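Side-chain contacts in VAO-type flavoprotein oxidase VAO615 (PDB 6F72), which probably acts as a flavoprotein oxidase, carrying a bicovalently bound FAD that reacts rapidly with oxygen once reduced, although no substrate has yet been identified: residues L171-H174 against N175-S178; V432-L435 against F436-I439. All coordinates share one frame; numbering follows the deposited sequence.

Interaction 1. Residues L171-H174 against N175-S178; sequences LWMH and NLKS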
# COMPACT_ATOMS: atom_id res chain seq x y z
N LEU A 171 7.60 14.40 7.87
CA LEU A 171 6.49 15.21 7.39
C LEU A 171 5.26 14.36 7.49
O LEU A 171 5.07 13.40 6.73
CB LEU A 171 6.73 15.71 5.96
CG LEU A 171 8.05 16.46 5.77
CD1 LEU A 171 8.36 16.68 4.30
CD2 LEU A 171 8.05 17.77 6.55
N TRP A 172 4.44 14.68 8.49
CA TRP A 172 3.30 13.86 8.82
C TRP A 172 2.08 14.47 8.16
O TRP A 172 1.64 15.54 8.55
CB TRP A 172 3.14 13.75 10.35
CG TRP A 172 2.04 12.86 10.83
CD1 TRP A 172 1.70 11.64 10.34
CD2 TRP A 172 1.16 13.09 11.95
NE1 TRP A 172 0.66 11.10 11.05
CE2 TRP A 172 0.31 11.96 12.06
CE3 TRP A 172 1.01 14.15 12.87
CZ2 TRP A 172 -0.69 11.85 13.04
CZ3 TRP A 172 0.01 14.03 13.86
CH2 TRP A 172 -0.82 12.89 13.93
N MET A 173 1.56 13.76 7.16
CA MET A 173 0.55 14.26 6.22
C MET A 173 -0.86 13.83 6.57
O MET A 173 -1.82 14.25 5.91
CB MET A 173 0.86 13.75 4.79
CG MET A 173 2.31 13.88 4.37
SD MET A 173 2.98 15.54 4.62
CE MET A 173 2.14 16.37 3.28
N HIS A 174 -0.97 13.00 7.61
CA HIS A 174 -2.21 12.35 8.05
C HIS A 174 -3.43 13.25 8.22
O HIS A 174 -4.56 12.81 7.99
CB HIS A 174 -1.94 11.60 9.37
CG HIS A 174 -3.16 10.97 9.99
ND1 HIS A 174 -3.95 10.06 9.33
CD2 HIS A 174 -3.70 11.11 11.23
CE1 HIS A 174 -4.94 9.68 10.12
NE2 HIS A 174 -4.80 10.29 11.28
N ASN A 175 -3.19 14.50 8.62
CA ASN A 175 -4.27 15.40 9.00
C ASN A 175 -4.72 16.34 7.88
O ASN A 175 -5.57 17.19 8.11
CB ASN A 175 -3.86 16.20 10.22
CG ASN A 175 -3.55 15.33 11.40
OD1 ASN A 175 -4.41 14.59 11.88
ND2 ASN A 175 -2.31 15.39 11.87
N LEU A 176 -4.17 16.16 6.68
CA LEU A 176 -4.60 16.94 5.52
C LEU A 176 -5.80 16.22 4.93
O LEU A 176 -5.65 15.42 4.00
CB LEU A 176 -3.44 17.11 4.53
CG LEU A 176 -2.28 17.98 5.06
CD1 LEU A 176 -1.09 17.94 4.13
CD2 LEU A 176 -2.68 19.43 5.36
N LYS A 177 -6.98 16.50 5.48
CA LYS A 177 -8.19 15.72 5.23
C LYS A 177 -9.26 16.38 4.35
O LYS A 177 -10.35 15.81 4.18
CB LYS A 177 -8.84 15.29 6.55
CG LYS A 177 -7.97 14.42 7.46
CD LYS A 177 -8.13 12.96 7.13
CE LYS A 177 -7.66 12.08 8.29
NZ LYS A 177 -7.25 10.76 7.72
N SER A 178 -8.96 17.55 3.79
CA SER A 178 -9.91 18.27 2.90
C SER A 178 -10.42 17.38 1.77
O SER A 178 -9.68 16.57 1.23
CB SER A 178 -9.26 19.51 2.31
OG SER A 178 -8.26 19.08 1.39
O HOH W 1 -0.87 16.42 8.84

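Interaction 2. Residues V432-L435 against F436-I439; sequences VTDL and FRNI. With NAG (2-acetamido-2-deoxy-beta-D-glucopyranose), chain G.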
# COMPACT_ATOMS: atom_id res chain seq x y z
N VAL A 432 2.37 -21.89 -12.41
CA VAL A 432 1.68 -20.95 -11.50
C VAL A 432 1.00 -21.73 -10.36
O VAL A 432 1.21 -21.40 -9.18
CB VAL A 432 0.67 -20.03 -12.25
CG1 VAL A 432 -0.10 -19.14 -11.28
CG2 VAL A 432 1.38 -19.16 -13.28
N THR A 433 0.23 -22.76 -10.71
CA THR A 433 -0.45 -23.61 -9.73
C THR A 433 0.55 -24.27 -8.77
O THR A 433 0.36 -24.23 -7.55
CB THR A 433 -1.37 -24.65 -10.40
OG1 THR A 433 -2.31 -23.98 -11.24
CG2 THR A 433 -2.14 -25.46 -9.36
N ASP A 434 1.64 -24.82 -9.32
CA ASP A 434 2.71 -25.42 -8.50
C ASP A 434 3.39 -24.43 -7.54
O ASP A 434 3.78 -24.82 -6.43
CB ASP A 434 3.75 -26.15 -9.37
CG ASP A 434 3.16 -27.34 -10.13
OD1 ASP A 434 2.10 -27.89 -9.75
OD2 ASP A 434 3.76 -27.72 -11.15
N LEU A 435 3.51 -23.16 -7.93
CA LEU A 435 3.99 -22.10 -7.02
C LEU A 435 3.07 -21.92 -5.81
O LEU A 435 3.53 -21.88 -4.66
CB LEU A 435 4.18 -20.76 -7.74
CG LEU A 435 4.49 -19.51 -6.89
CD1 LEU A 435 5.83 -19.63 -6.18
CD2 LEU A 435 4.41 -18.24 -7.74
N PHE A 436 1.77 -21.83 -6.09
CA PHE A 436 0.72 -21.66 -5.08
C PHE A 436 0.65 -22.84 -4.10
O PHE A 436 0.37 -22.64 -2.92
CB PHE A 436 -0.63 -21.45 -5.75
CG PHE A 436 -0.84 -20.05 -6.30
CD1 PHE A 436 0.24 -19.20 -6.59
CD2 PHE A 436 -2.14 -19.59 -6.55
CE1 PHE A 436 0.03 -17.92 -7.11
CE2 PHE A 436 -2.35 -18.31 -7.06
CZ PHE A 436 -1.26 -17.48 -7.35
N ARG A 437 0.90 -24.05 -4.61
CA ARG A 437 1.00 -25.26 -3.78
C ARG A 437 2.17 -25.16 -2.82
O ARG A 437 2.00 -25.43 -1.63
CB ARG A 437 1.18 -26.52 -4.63
CG ARG A 437 0.05 -26.86 -5.57
CD ARG A 437 0.46 -28.07 -6.40
NE ARG A 437 -0.05 -29.31 -5.83
CZ ARG A 437 -0.84 -30.17 -6.47
NH1 ARG A 437 -1.23 -29.95 -7.72
NH2 ARG A 437 -1.25 -31.26 -5.85
N ASN A 438 3.34 -24.79 -3.34
CA ASN A 438 4.55 -24.59 -2.54
C ASN A 438 4.40 -23.56 -1.39
O ASN A 438 4.82 -23.82 -0.26
CB ASN A 438 5.74 -24.23 -3.44
CG ASN A 438 6.25 -25.40 -4.27
OD1 ASN A 438 5.62 -26.46 -4.34
ND2 ASN A 438 7.41 -25.21 -4.90
N ILE A 439 3.79 -22.42 -1.70
CA ILE A 439 3.52 -21.37 -0.71
C ILE A 439 2.53 -21.87 0.35
O ILE A 439 2.70 -21.58 1.54
CB ILE A 439 3.01 -20.04 -1.35
CG1 ILE A 439 4.05 -19.47 -2.33
CG2 ILE A 439 2.67 -19.02 -0.27
CD1 ILE A 439 3.53 -18.42 -3.32
C1 NAG G . 8.09 -26.18 -5.74
C2 NAG G . 8.88 -25.37 -6.79
C3 NAG G . 10.11 -26.11 -7.36
C4 NAG G . 10.86 -26.96 -6.33
C5 NAG G . 9.85 -27.88 -5.62
C6 NAG G . 10.48 -28.84 -4.63
C7 NAG G . 7.65 -23.74 -8.22
C8 NAG G . 6.67 -23.64 -9.35
N2 NAG G . 7.96 -25.00 -7.85
O3 NAG G . 11.04 -25.17 -7.93
O4 NAG G . 11.95 -27.68 -6.93
O5 NAG G . 8.90 -27.04 -4.93
O6 NAG G . 10.92 -28.12 -3.47
O7 NAG G . 8.13 -22.74 -7.70
O HOH W 2 -0.47 -28.40 -10.13

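Interaction 1. Residues L171-H174 against N175-S178
With its CG anti to the backbone N (chi1 -176°), the indole of Trp-172 lies where the amide of Asn-175, swung back beside its own N and anti to the carbonyl carbon (chi1 -60°), can reach it. Asn-175 ND2 sits over one indole face, offset toward the rim, and lies 3.3 Å from Trp-172 CZ3. The amide stands almost upright on the ring, the two planes 83° apart. This nitrogen also has a weak hydrogen bond to Asn-129, and an N-linked glycan sugar touches both residues. Beneath the side chains runs a type I beta turn from Met-173 to Leu-176, closed by Leu-176 N donating to Met-173 O at 3.1 Å. A water bridges the start of the bend, giving a hydrogen to Trp-172 O and accepting one from Asn-175 N. The turn leads the chain out of strand 169-172 within the FAD-binding PCMH-type domain, and Met-173 belongs to the FAD pocket. The Met-173 side chain also brings its CE to 3.7 Å from Leu-176 CD1. Lys-177 folds back at chi2, which sets its CE 3.2 Å from His-174 O and over one face of the imidazole. Its NZ forms salt bridges with Glu-202 and Glu-205 and a hydrogen bond with Gly-200 O, while His-174 NE2 is bonded to Asn-93 OD1. A methionine in place of Lys-177 would probably leave both glutamates without their cationic mate and Gly-200 O without this donor.

Interaction 2. Residues V432-L435 against F436-I439
Four backbone hydrogen bonds join Val-432 through Leu-435 to Phe-436 through Ile-439, each donor four residues beyond its acceptor. Phe-436 N to Val-432 O is the longest at 3.2 Å, and its donor lies in the carbonyl plane, as does that of Ile-439 N to Leu-435 O. Asn-438 N approaches Asp-434 O differently, tilted 31° from that plane.

Apolar contacts follow the same spacing. Val-432 places CG1 over one face of the Phe-436 ring, 4.3 Å from Phe-436 CE1. Leu-435 turns CG away from its backbone N (chi1 172°), which leaves Leu-435 CG 3.9 Å from Ile-439 CD1; these two side chains cross at a slant. This is the closing part of alpha-helix 426-439, whose regular i to i+4 pattern sorts the residues by face. Phe-436 packs on helix 316-335 and strand 472-480, touching Trp-320 and Cys-476, and makes an edge-to-face stack with Phe-448. Leu-435 and Ile-439 pack against helix 488-508.

The polar side-chain contact is between Asp-434 and Arg-437, which run alongside one another, pointing the same way, but Asp-434 OD1 and Arg-437 NH1 remain 4.4 Å apart, beyond a salt bridge. A water spans the interval: it donates to Asp-434 OD1 at 2.6 Å and accepts from Arg-437 NH1 at 3.0 Å, in the guanidinium plane at its edge. The direct salt bridge of Arg-437 is made by NH2, with Glu-317.

The covalent link is N-glycosylation: Asn-438 ND2 is bonded to C1 of the sugar. The acetamide of that sugar bends back over the preceding turn, its methyl C8 3.5 Å from Leu-435 N.

Followed from the N terminus, the chain first reaches interaction 1, which closes the tight turn at the end of strand 169-172; residues 171-178 lead on toward strand 179-186 and so pass from the mixed four-stranded sheet to the antiparallel six-stranded one. Only far later does it arrive at interaction 2, one continuous run of helix 426-439 that closes no loop and sits among helices 316-335 and 488-508 beside the seven-stranded sheet. The two contacts are in series, neither nested nor crossed. The centres of interactions 1 and 2 are about 41 Å apart, on opposite sides of the chain's centre. Interaction 2 carries its own N-linked glycan, whereas interaction 1 borders one and also the FAD.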